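Local coordinates for protein ecto-NAD+ glycohydrolase (CD38 molecule) (Bos taurus, PDB 3GH3) that belongs to the ADP-ribosyl cyclase family of ecto-enzymes and carries N-linked sugar on its surface, at residues N170-N175 / T205-S210; Q84-K89 / R156-A161; N163-V168 / V195-W200. All blocks are in the same frame, centred on the assembly; numbering follows the deposited sequence.

Contact 1 of 3, residues N170-N175 / T205-S210; sequences NGSLEN and TGKPPS. With NAG (2-acetamido-2-deoxy-beta-D-glucopyranose), chain C.
The flat peptide group of Gly171 offers its carbonyl oxygen to Ser210, while the flat side-chain amide of Asn170 is engaged through both its oxygen and its nitrogen. Gly171 O takes the backbone N-H of Ser210 at 2.6 Å, and an N-H...O angle of 172° shows a nearly straight bond. The oxygen of the Asn170 amide, OD1, accepts Ser172 N in the carbonyl plane at 2.9 Å, which closes an Asx turn; the nitrogen, ND2, is joined covalently to C1 of the NAG, 1.4 Å away, and also hydrogen-bonds to Lys89 O. With CG anti to the backbone N (chi1 -163°), the amide swings back beside its own carbonyl, where OD1 can meet the amide two residues on. Asn170-Gly171-Ser172 is an N-glycosylation sequon, and here it is folded into a type I beta turn from Asn170 to Leu173, starting at the last residue of strand 164-170. The facing loop, 205-210, follows the neighbouring strand 196-203. Ser210 leans into the turn with its CB 3.3 Å from Leu173 O. Water bridges extend the contact: one lies 2.6 Å from Ser172 OG, donates to Pro208 O and also bonds Ser210 OG, and a second donates to both Glu174 O and Ser210 O. Ser172 OG is further bonded to Asp204 N, and Lys207 NZ forms a salt bridge with the Asp204 carboxylate.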
loop_
_atom_site.group_PDB
_atom_site.type_symbol
_atom_site.label_atom_id
_atom_site.label_comp_id
_atom_site.label_asym_id
_atom_site.label_seq_id
_atom_site.Cartn_x
_atom_site.Cartn_y
_atom_site.Cartn_z
ATOM N N ASN A 170 6.636 4.144 -13.200
ATOM C CA ASN A 170 6.059 4.040 -14.544
ATOM C C ASN A 170 6.729 5.005 -15.513
ATOM O O ASN A 170 6.502 6.216 -15.433
ATOM C CB ASN A 170 4.561 4.312 -14.479
ATOM C CG ASN A 170 3.816 3.827 -15.709
ATOM O OD1 ASN A 170 4.264 4.029 -16.843
ATOM N ND2 ASN A 170 2.668 3.165 -15.480
ATOM N N GLY A 171 7.565 4.461 -16.398
ATOM C CA GLY A 171 8.289 5.255 -17.381
ATOM C C GLY A 171 7.437 5.716 -18.554
ATOM O O GLY A 171 7.940 6.397 -19.453
ATOM N N SER A 172 6.158 5.336 -18.551
ATOM C CA SER A 172 5.210 5.799 -19.572
ATOM C C SER A 172 4.277 6.897 -19.068
ATOM O O SER A 172 3.283 7.218 -19.713
ATOM C CB SER A 172 4.394 4.637 -20.146
ATOM O OG SER A 172 5.190 3.818 -20.987
ATOM N N LEU A 173 4.587 7.463 -17.909
ATOM C CA LEU A 173 3.860 8.626 -17.413
ATOM C C LEU A 173 4.734 9.868 -17.513
ATOM O O LEU A 173 5.957 9.771 -17.630
ATOM C CB LEU A 173 3.418 8.413 -15.960
ATOM C CG LEU A 173 2.430 7.268 -15.729
ATOM C CD1 LEU A 173 2.178 7.053 -14.236
ATOM C CD2 LEU A 173 1.129 7.532 -16.460
ATOM N N GLU A 174 4.102 11.035 -17.470
ATOM C CA GLU A 174 4.818 12.297 -17.527
ATOM C C GLU A 174 5.708 12.425 -16.305
ATOM O O GLU A 174 6.887 12.785 -16.409
ATOM C CB GLU A 174 3.834 13.467 -17.586
ATOM C CG GLU A 174 3.062 13.542 -18.889
ATOM C CD GLU A 174 3.976 13.632 -20.098
ATOM O OE1 GLU A 174 3.938 12.715 -20.948
ATOM O OE2 GLU A 174 4.742 14.616 -20.191
ATOM N N ASN A 175 5.136 12.130 -15.145
ATOM C CA ASN A 175 5.924 12.108 -13.925
ATOM C C ASN A 175 5.902 10.740 -13.251
ATOM O O ASN A 175 4.897 10.331 -12.674
ATOM C CB ASN A 175 5.456 13.213 -12.988
ATOM C CG ASN A 175 5.518 14.574 -13.646
ATOM O OD1 ASN A 175 4.488 15.192 -13.918
ATOM N ND2 ASN A 175 6.727 15.025 -13.953
ATOM N N THR A 205 5.591 -1.724 -23.352
ATOM C CA THR A 205 6.241 -2.372 -24.486
ATOM C C THR A 205 5.823 -1.727 -25.807
ATOM O O THR A 205 4.642 -1.457 -26.031
ATOM C CB THR A 205 5.904 -3.865 -24.533
ATOM O OG1 THR A 205 6.187 -4.451 -23.255
ATOM C CG2 THR A 205 6.723 -4.564 -25.618
ATOM N N GLY A 206 6.796 -1.473 -26.673
ATOM C CA GLY A 206 6.518 -0.921 -27.989
ATOM C C GLY A 206 6.308 0.586 -27.994
ATOM O O GLY A 206 6.052 1.174 -29.051
ATOM N N LYS A 207 6.431 1.216 -26.825
ATOM C CA LYS A 207 6.241 2.664 -26.708
ATOM C C LYS A 207 7.504 3.383 -26.254
ATOM O O LYS A 207 8.300 2.833 -25.505
ATOM C CB LYS A 207 5.099 2.973 -25.730
ATOM C CG LYS A 207 3.717 2.681 -26.302
ATOM C CD LYS A 207 2.615 2.952 -25.292
ATOM C CE LYS A 207 2.742 4.337 -24.665
ATOM N NZ LYS A 207 1.682 4.592 -23.640
ATOM N N PRO A 208 7.688 4.633 -26.700
ATOM C CA PRO A 208 8.841 5.408 -26.224
ATOM C C PRO A 208 8.605 5.810 -24.761
ATOM O O PRO A 208 7.480 6.141 -24.418
ATOM C CB PRO A 208 8.808 6.671 -27.098
ATOM C CG PRO A 208 7.746 6.454 -28.134
ATOM C CD PRO A 208 6.816 5.408 -27.599
ATOM N N PRO A 209 9.648 5.798 -23.919
ATOM C CA PRO A 209 9.490 6.259 -22.526
ATOM C C PRO A 209 9.090 7.738 -22.450
ATOM O O PRO A 209 9.471 8.504 -23.334
ATOM C CB PRO A 209 10.888 6.076 -21.926
ATOM C CG PRO A 209 11.619 5.184 -22.865
ATOM C CD PRO A 209 11.032 5.405 -24.222
ATOM N N SER A 210 8.347 8.112 -21.407
ATOM C CA SER A 210 7.816 9.464 -21.206
ATOM C C SER A 210 8.501 10.240 -20.072
ATOM O O SER A 210 8.436 11.469 -20.039
ATOM C CB SER A 210 6.312 9.409 -20.914
ATOM O OG SER A 210 5.616 8.629 -21.872
HETATM C C1 NAG C . 1.804 2.916 -16.616
HETATM C C2 NAG C . 1.676 1.392 -16.781
HETATM C C3 NAG C . 0.550 0.968 -17.720
HETATM C C4 NAG C . -0.723 1.775 -17.486
HETATM C C5 NAG C . -0.384 3.254 -17.415
HETATM C C6 NAG C . -1.627 4.109 -17.216
HETATM C C7 NAG C . 3.701 0.085 -16.556
HETATM C C8 NAG C . 4.926 -0.477 -17.230
HETATM N N2 NAG C . 2.936 0.885 -17.279
HETATM O O3 NAG C . 0.289 -0.405 -17.583
HETATM O O4 NAG C . -1.593 1.515 -18.572
HETATM O O5 NAG C . 0.529 3.489 -16.367
HETATM O O6 NAG C . -2.148 3.848 -15.934
HETATM O O7 NAG C . 3.432 -0.193 -15.391
HETATM O O HOH W 1 5.501 5.570 -22.908
HETATM O O HOH W 2 8.364 13.961 -18.370
#

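Contact 2 of 3, residues Q84-K89 / R156-A161; sequences QVFWSK and RFAESA. With NAG (2-acetamido-2-deoxy-beta-D-glucopyranose), chain C.
Phe86 and Phe157 interlock where the C-terminal end of helix 145-160 packs against strand 85-87, an outermost strand of the parallel sheet in this alpha/beta fold. The strand and helix segments run at 135° to each other, with axes 10.6 Å apart at closest, a gap that the two rings and the Gln84 side chain bridge. The rings make an offset edge-to-face pair, centroids 5.1 Å apart and planes at 60°: the edge of Phe157 is directed at one face of Phe86, with CE2 displaced toward the rim instead of over the middle. The Phe86 ring in turn pushes its far end into a shallow hollow at the end of the helix, where CZ lies 4.0 Å from Ala158 CA and the methyl of Ala161, just beyond the helix, also borders its edge; small residues at both positions admit the ring. Phe157 has CG anti to its own nitrogen (chi1 -176°), which places the ring beside the Phe157 carbonyl carbon and brings its end to Gln84 and Phe86. Gln84 lies over one face of the Phe157 ring, its CG 3.3 Å from Phe157 CZ, with one end of its amide over the ring centre and the other toward Ala161. The amide is probably modelled turned over, so its polar pairing stays doubtful. Val79 and Leu106 add apolar cover to Phe157, and Glu187 of helix 182-187 touches both rings. At the ring's edge, in its plane, Val85 O stands 3.9 Å from Phe157 CE2.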
loop_
_atom_site.group_PDB
_atom_site.type_symbol
_atom_site.label_atom_id
_atom_site.label_comp_id
_atom_site.label_asym_id
_atom_site.label_seq_id
_atom_site.Cartn_x
_atom_site.Cartn_y
_atom_site.Cartn_z
ATOM N N GLN A 84 12.291 -5.921 0.188
ATOM C CA GLN A 84 11.116 -5.065 0.021
ATOM C C GLN A 84 11.009 -4.376 -1.336
ATOM O O GLN A 84 11.997 -3.870 -1.849
ATOM C CB GLN A 84 11.091 -3.990 1.086
ATOM C CG GLN A 84 9.994 -4.170 2.062
ATOM C CD GLN A 84 10.146 -3.261 3.232
ATOM O OE1 GLN A 84 9.491 -2.209 3.314
ATOM N NE2 GLN A 84 11.003 -3.657 4.167
ATOM N N VAL A 85 9.796 -4.355 -1.889
ATOM C CA VAL A 85 9.522 -3.697 -3.162
ATOM C C VAL A 85 8.429 -2.657 -2.959
ATOM O O VAL A 85 7.333 -2.975 -2.487
ATOM C CB VAL A 85 9.070 -4.704 -4.247
ATOM C CG1 VAL A 85 8.693 -3.970 -5.548
ATOM C CG2 VAL A 85 10.170 -5.720 -4.519
ATOM N N PHE A 86 8.748 -1.408 -3.277
ATOM C CA PHE A 86 7.761 -0.343 -3.346
ATOM C C PHE A 86 7.321 -0.152 -4.807
ATOM O O PHE A 86 7.999 -0.614 -5.723
ATOM C CB PHE A 86 8.362 0.951 -2.809
ATOM C CG PHE A 86 8.769 0.862 -1.360
ATOM C CD1 PHE A 86 7.893 1.253 -0.357
ATOM C CD2 PHE A 86 10.007 0.344 -1.004
ATOM C CE1 PHE A 86 8.259 1.159 0.978
ATOM C CE2 PHE A 86 10.377 0.241 0.333
ATOM C CZ PHE A 86 9.507 0.649 1.318
ATOM N N TRP A 87 6.183 0.500 -5.022
ATOM C CA TRP A 87 5.693 0.691 -6.386
ATOM C C TRP A 87 4.699 1.831 -6.430
ATOM O O TRP A 87 4.113 2.188 -5.420
ATOM C CB TRP A 87 5.056 -0.596 -6.922
ATOM C CG TRP A 87 3.866 -1.064 -6.128
ATOM C CD1 TRP A 87 3.870 -1.917 -5.043
ATOM C CD2 TRP A 87 2.490 -0.715 -6.357
ATOM N NE1 TRP A 87 2.576 -2.109 -4.591
ATOM C CE2 TRP A 87 1.717 -1.373 -5.371
ATOM C CE3 TRP A 87 1.840 0.094 -7.293
ATOM C CZ2 TRP A 87 0.329 -1.251 -5.307
ATOM C CZ3 TRP A 87 0.460 0.220 -7.221
ATOM C CH2 TRP A 87 -0.278 -0.454 -6.237
ATOM N N SER A 88 4.500 2.401 -7.609
ATOM C CA SER A 88 3.570 3.506 -7.758
ATOM C C SER A 88 3.156 3.531 -9.220
ATOM O O SER A 88 4.007 3.649 -10.088
ATOM C CB SER A 88 4.246 4.824 -7.359
ATOM O OG SER A 88 3.426 5.945 -7.655
ATOM N N LYS A 89 1.860 3.351 -9.472
ATOM C CA LYS A 89 1.279 3.357 -10.824
ATOM C C LYS A 89 1.773 2.204 -11.700
ATOM O O LYS A 89 1.695 2.263 -12.931
ATOM C CB LYS A 89 1.514 4.701 -11.514
ATOM C CG LYS A 89 0.969 5.888 -10.744
ATOM C CD LYS A 89 -0.545 5.819 -10.654
ATOM C CE LYS A 89 -1.116 7.025 -9.924
ATOM N NZ LYS A 89 -2.587 6.873 -9.723
ATOM N N ARG A 156 4.561 2.028 8.339
ATOM C CA ARG A 156 5.240 0.963 9.080
ATOM C C ARG A 156 6.120 0.119 8.160
ATOM O O ARG A 156 7.251 -0.216 8.504
ATOM C CB ARG A 156 4.221 0.082 9.821
ATOM C CG ARG A 156 3.745 0.661 11.156
ATOM C CD ARG A 156 4.900 0.807 12.162
ATOM N NE ARG A 156 5.385 -0.479 12.671
ATOM C CZ ARG A 156 4.816 -1.155 13.668
ATOM N NH1 ARG A 156 3.730 -0.684 14.269
ATOM N NH2 ARG A 156 5.321 -2.315 14.065
ATOM N N PHE A 157 5.583 -0.225 6.992
ATOM C CA PHE A 157 6.317 -0.946 5.951
ATOM C C PHE A 157 7.602 -0.188 5.582
ATOM O O PHE A 157 8.685 -0.771 5.561
ATOM C CB PHE A 157 5.373 -1.132 4.755
ATOM C CG PHE A 157 5.926 -1.952 3.609
ATOM C CD1 PHE A 157 6.110 -3.332 3.727
ATOM C CD2 PHE A 157 6.176 -1.343 2.379
ATOM C CE1 PHE A 157 6.562 -4.103 2.627
ATOM C CE2 PHE A 157 6.633 -2.098 1.288
ATOM C CZ PHE A 157 6.835 -3.485 1.423
ATOM N N ALA A 158 7.511 1.120 5.332
ATOM C CA ALA A 158 8.712 1.894 5.001
ATOM C C ALA A 158 9.751 1.916 6.143
ATOM O O ALA A 158 10.936 1.693 5.926
ATOM C CB ALA A 158 8.335 3.337 4.611
ATOM N N GLU A 159 9.294 2.240 7.347
ATOM C CA GLU A 159 10.165 2.341 8.508
ATOM C C GLU A 159 10.901 1.024 8.712
ATOM O O GLU A 159 12.026 0.992 9.204
ATOM C CB GLU A 159 9.338 2.682 9.763
ATOM C CG GLU A 159 8.737 4.077 9.730
ATOM C CD GLU A 159 7.833 4.378 10.917
ATOM O OE1 GLU A 159 6.975 3.535 11.259
ATOM O OE2 GLU A 159 7.974 5.476 11.499
ATOM N N SER A 160 10.241 -0.063 8.336
ATOM C CA SER A 160 10.752 -1.409 8.557
ATOM C C SER A 160 11.879 -1.777 7.594
ATOM O O SER A 160 12.653 -2.713 7.858
ATOM C CB SER A 160 9.596 -2.418 8.453
ATOM O OG SER A 160 10.000 -3.635 7.845
ATOM N N ALA A 161 11.981 -1.046 6.479
ATOM C CA ALA A 161 12.920 -1.409 5.405
ATOM C C ALA A 161 14.380 -1.391 5.855
ATOM O O ALA A 161 14.791 -0.486 6.575
ATOM C CB ALA A 161 12.748 -0.478 4.184
HETATM C C1 NAG C . 1.804 2.916 -16.616
HETATM C C2 NAG C . 1.676 1.392 -16.781
HETATM C C3 NAG C . 0.550 0.968 -17.720
HETATM C C4 NAG C . -0.723 1.775 -17.486
HETATM C C5 NAG C . -0.384 3.254 -17.415
HETATM C C6 NAG C . -1.627 4.109 -17.216
HETATM C C7 NAG C . 3.701 0.085 -16.556
HETATM C C8 NAG C . 4.926 -0.477 -17.230
HETATM N N2 NAG C . 2.936 0.885 -17.279
HETATM O O3 NAG C . 0.289 -0.405 -17.583
HETATM O O4 NAG C . -1.593 1.515 -18.572
HETATM O O5 NAG C . 0.529 3.489 -16.367
HETATM O O6 NAG C . -2.148 3.848 -15.934
HETATM O O7 NAG C . 3.432 -0.193 -15.391
#

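Contact 3 of 3, residues N163-V168 / V195-W200; sequences NTVRVV and VELEAW
Val165 and Val167 each use both backbone N-H and carbonyl to bind strand 196-203, as a parallel pairing requires. Val165 N reaches Glu196 O at 2.8 Å and Val165 O accepts Glu198 N at 2.9 Å; Val167 repeats this with Glu198 O and Trp200 N. A fifth bond, from Glu196 N to Asn163 O at 3.1 Å, starts the series with its donor well above the carbonyl plane. On the face bearing Val165, Val167, Leu197 and Ala199, the packing is apolar: Val167 CG1 lies between its own N and carbonyl carbon (chi1 63°) and meets Ala199 CB at 3.6 Å. The other face is mixed. There Arg166 and Trp200 run side by side, Arg166 CG at the indole edge, 4.0 Å from NE1, a nitrogen buried here with no partner in the model. Next outward, Arg233 forms salt bridges with both Glu196 OE1 and Glu198 OE2, anchoring the two carboxylates. The segments 164-168 and 196-200 run at 25° and belong to the two beta arms of a beta-alpha-beta unit through helix 182-187, flanked in the sheet by strands 85-87 and 231-239, while helix 91-101 packs on Arg166 and Val168.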
loop_
_atom_site.group_PDB
_atom_site.type_symbol
_atom_site.label_atom_id
_atom_site.label_comp_id
_atom_site.label_asym_id
_atom_site.label_seq_id
_atom_site.Cartn_x
_atom_site.Cartn_y
_atom_site.Cartn_z
ATOM N N ASN A 163 18.675 -2.478 4.372
ATOM C CA ASN A 163 19.552 -2.785 3.236
ATOM C C ASN A 163 18.962 -2.245 1.915
ATOM O O ASN A 163 18.442 -1.139 1.885
ATOM C CB ASN A 163 19.891 -4.282 3.177
ATOM C CG ASN A 163 20.693 -4.752 4.409
ATOM O OD1 ASN A 163 21.232 -3.941 5.148
ATOM N ND2 ASN A 163 20.758 -6.055 4.620
ATOM N N THR A 164 19.027 -3.018 0.840
ATOM C CA THR A 164 18.572 -2.505 -0.454
ATOM C C THR A 164 17.073 -2.675 -0.655
ATOM O O THR A 164 16.525 -3.749 -0.409
ATOM C CB THR A 164 19.344 -3.147 -1.620
ATOM O OG1 THR A 164 20.719 -2.764 -1.524
ATOM C CG2 THR A 164 18.800 -2.658 -2.952
ATOM N N VAL A 165 16.413 -1.595 -1.064
ATOM C CA VAL A 165 14.985 -1.640 -1.366
ATOM C C VAL A 165 14.824 -1.209 -2.816
ATOM O O VAL A 165 15.652 -0.480 -3.342
ATOM C CB VAL A 165 14.159 -0.694 -0.458
ATOM C CG1 VAL A 165 14.520 -0.907 1.009
ATOM C CG2 VAL A 165 14.410 0.746 -0.823
ATOM N N ARG A 166 13.779 -1.692 -3.467
ATOM C CA ARG A 166 13.520 -1.314 -4.851
ATOM C C ARG A 166 12.164 -0.646 -4.993
ATOM O O ARG A 166 11.229 -0.999 -4.289
ATOM C CB ARG A 166 13.604 -2.546 -5.734
ATOM C CG ARG A 166 15.029 -2.874 -6.107
ATOM C CD ARG A 166 15.196 -4.319 -6.483
ATOM N NE ARG A 166 15.219 -5.176 -5.309
ATOM C CZ ARG A 166 15.893 -6.317 -5.245
ATOM N NH1 ARG A 166 16.605 -6.723 -6.288
ATOM N NH2 ARG A 166 15.861 -7.044 -4.137
ATOM N N VAL A 167 12.058 0.335 -5.887
ATOM C CA VAL A 167 10.765 0.927 -6.186
ATOM C C VAL A 167 10.544 0.789 -7.686
ATOM O O VAL A 167 11.467 1.016 -8.485
ATOM C CB VAL A 167 10.643 2.387 -5.703
ATOM C CG1 VAL A 167 11.639 3.301 -6.399
ATOM C CG2 VAL A 167 9.244 2.893 -5.932
ATOM N N VAL A 168 9.352 0.335 -8.057
ATOM C CA VAL A 168 9.005 0.179 -9.471
ATOM C C VAL A 168 8.114 1.339 -9.897
ATOM O O VAL A 168 7.024 1.505 -9.366
ATOM C CB VAL A 168 8.276 -1.127 -9.732
ATOM C CG1 VAL A 168 7.886 -1.222 -11.247
ATOM C CG2 VAL A 168 9.141 -2.308 -9.302
ATOM N N VAL A 195 19.696 2.642 4.386
ATOM C CA VAL A 195 18.923 1.995 3.328
ATOM C C VAL A 195 19.457 2.491 1.987
ATOM O O VAL A 195 19.895 3.641 1.869
ATOM C CB VAL A 195 17.411 2.302 3.458
ATOM C CG1 VAL A 195 16.681 2.121 2.118
ATOM C CG2 VAL A 195 16.795 1.413 4.524
ATOM N N GLU A 196 19.451 1.610 0.995
ATOM C CA GLU A 196 19.815 1.964 -0.366
ATOM C C GLU A 196 18.613 1.696 -1.277
ATOM O O GLU A 196 18.129 0.572 -1.357
ATOM C CB GLU A 196 21.013 1.134 -0.827
ATOM C CG GLU A 196 22.289 1.441 -0.053
ATOM C CD GLU A 196 23.538 0.912 -0.736
ATOM O OE1 GLU A 196 23.438 0.399 -1.872
ATOM O OE2 GLU A 196 24.625 1.014 -0.131
ATOM N N LEU A 197 18.141 2.729 -1.954
ATOM C CA LEU A 197 16.973 2.596 -2.809
ATOM C C LEU A 197 17.374 2.549 -4.278
ATOM O O LEU A 197 18.108 3.422 -4.767
ATOM C CB LEU A 197 16.027 3.764 -2.569
ATOM C CG LEU A 197 14.773 3.878 -3.437
ATOM C CD1 LEU A 197 13.792 2.818 -3.064
ATOM C CD2 LEU A 197 14.134 5.238 -3.246
ATOM N N GLU A 198 16.887 1.529 -4.973
ATOM C CA GLU A 198 17.059 1.423 -6.411
ATOM C C GLU A 198 15.698 1.648 -7.074
ATOM O O GLU A 198 14.758 0.910 -6.806
ATOM C CB GLU A 198 17.608 0.043 -6.763
ATOM C CG GLU A 198 18.971 -0.239 -6.169
ATOM C CD GLU A 198 19.475 -1.636 -6.477
ATOM O OE1 GLU A 198 18.718 -2.424 -7.089
ATOM O OE2 GLU A 198 20.631 -1.944 -6.106
ATOM N N ALA A 199 15.593 2.680 -7.918
ATOM C CA ALA A 199 14.363 2.964 -8.658
ATOM C C ALA A 199 14.456 2.428 -10.088
ATOM O O ALA A 199 15.459 2.642 -10.759
ATOM C CB ALA A 199 14.092 4.467 -8.686
ATOM N N TRP A 200 13.413 1.733 -10.532
ATOM C CA TRP A 200 13.313 1.233 -11.905
ATOM C C TRP A 200 12.151 1.922 -12.619
ATOM O O TRP A 200 11.001 1.837 -12.168
ATOM C CB TRP A 200 13.081 -0.280 -11.881
ATOM C CG TRP A 200 14.253 -1.042 -11.333
ATOM C CD1 TRP A 200 14.482 -1.384 -10.028
ATOM C CD2 TRP A 200 15.355 -1.553 -12.081
ATOM N NE1 TRP A 200 15.667 -2.080 -9.925
ATOM C CE2 TRP A 200 16.219 -2.198 -11.173
ATOM C CE3 TRP A 200 15.692 -1.536 -13.434
ATOM C CZ2 TRP A 200 17.400 -2.808 -11.575
ATOM C CZ3 TRP A 200 16.866 -2.145 -13.832
ATOM C CH2 TRP A 200 17.703 -2.771 -12.905
#

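The three contacts are tied to one four-stranded parallel sheet, ordered 85-87, 164-170, 196-203, 231-239. Contact 3 pairs its two central strands; contact 2, with its centre about 9 Å from that of contact 3, attaches helix 145-160 to the adjoining outermost strand, and Phe86 N and O probably bond to Arg166 O and Val168 N to unite the two. Contact 1 joins the loops that leave the central strands, its centre about 20 Å from that of contact 3 and about 22 Å from that of contact 2, yet Leu173 CD1 packs 3.7 Å from Lys89 CB. Along the chain contact 2 closes first, then contacts 3 and 1 alternate their segments. Contact 2 is buried near the middle of the chain, and contact 1 lies at its surface, beside the sugar.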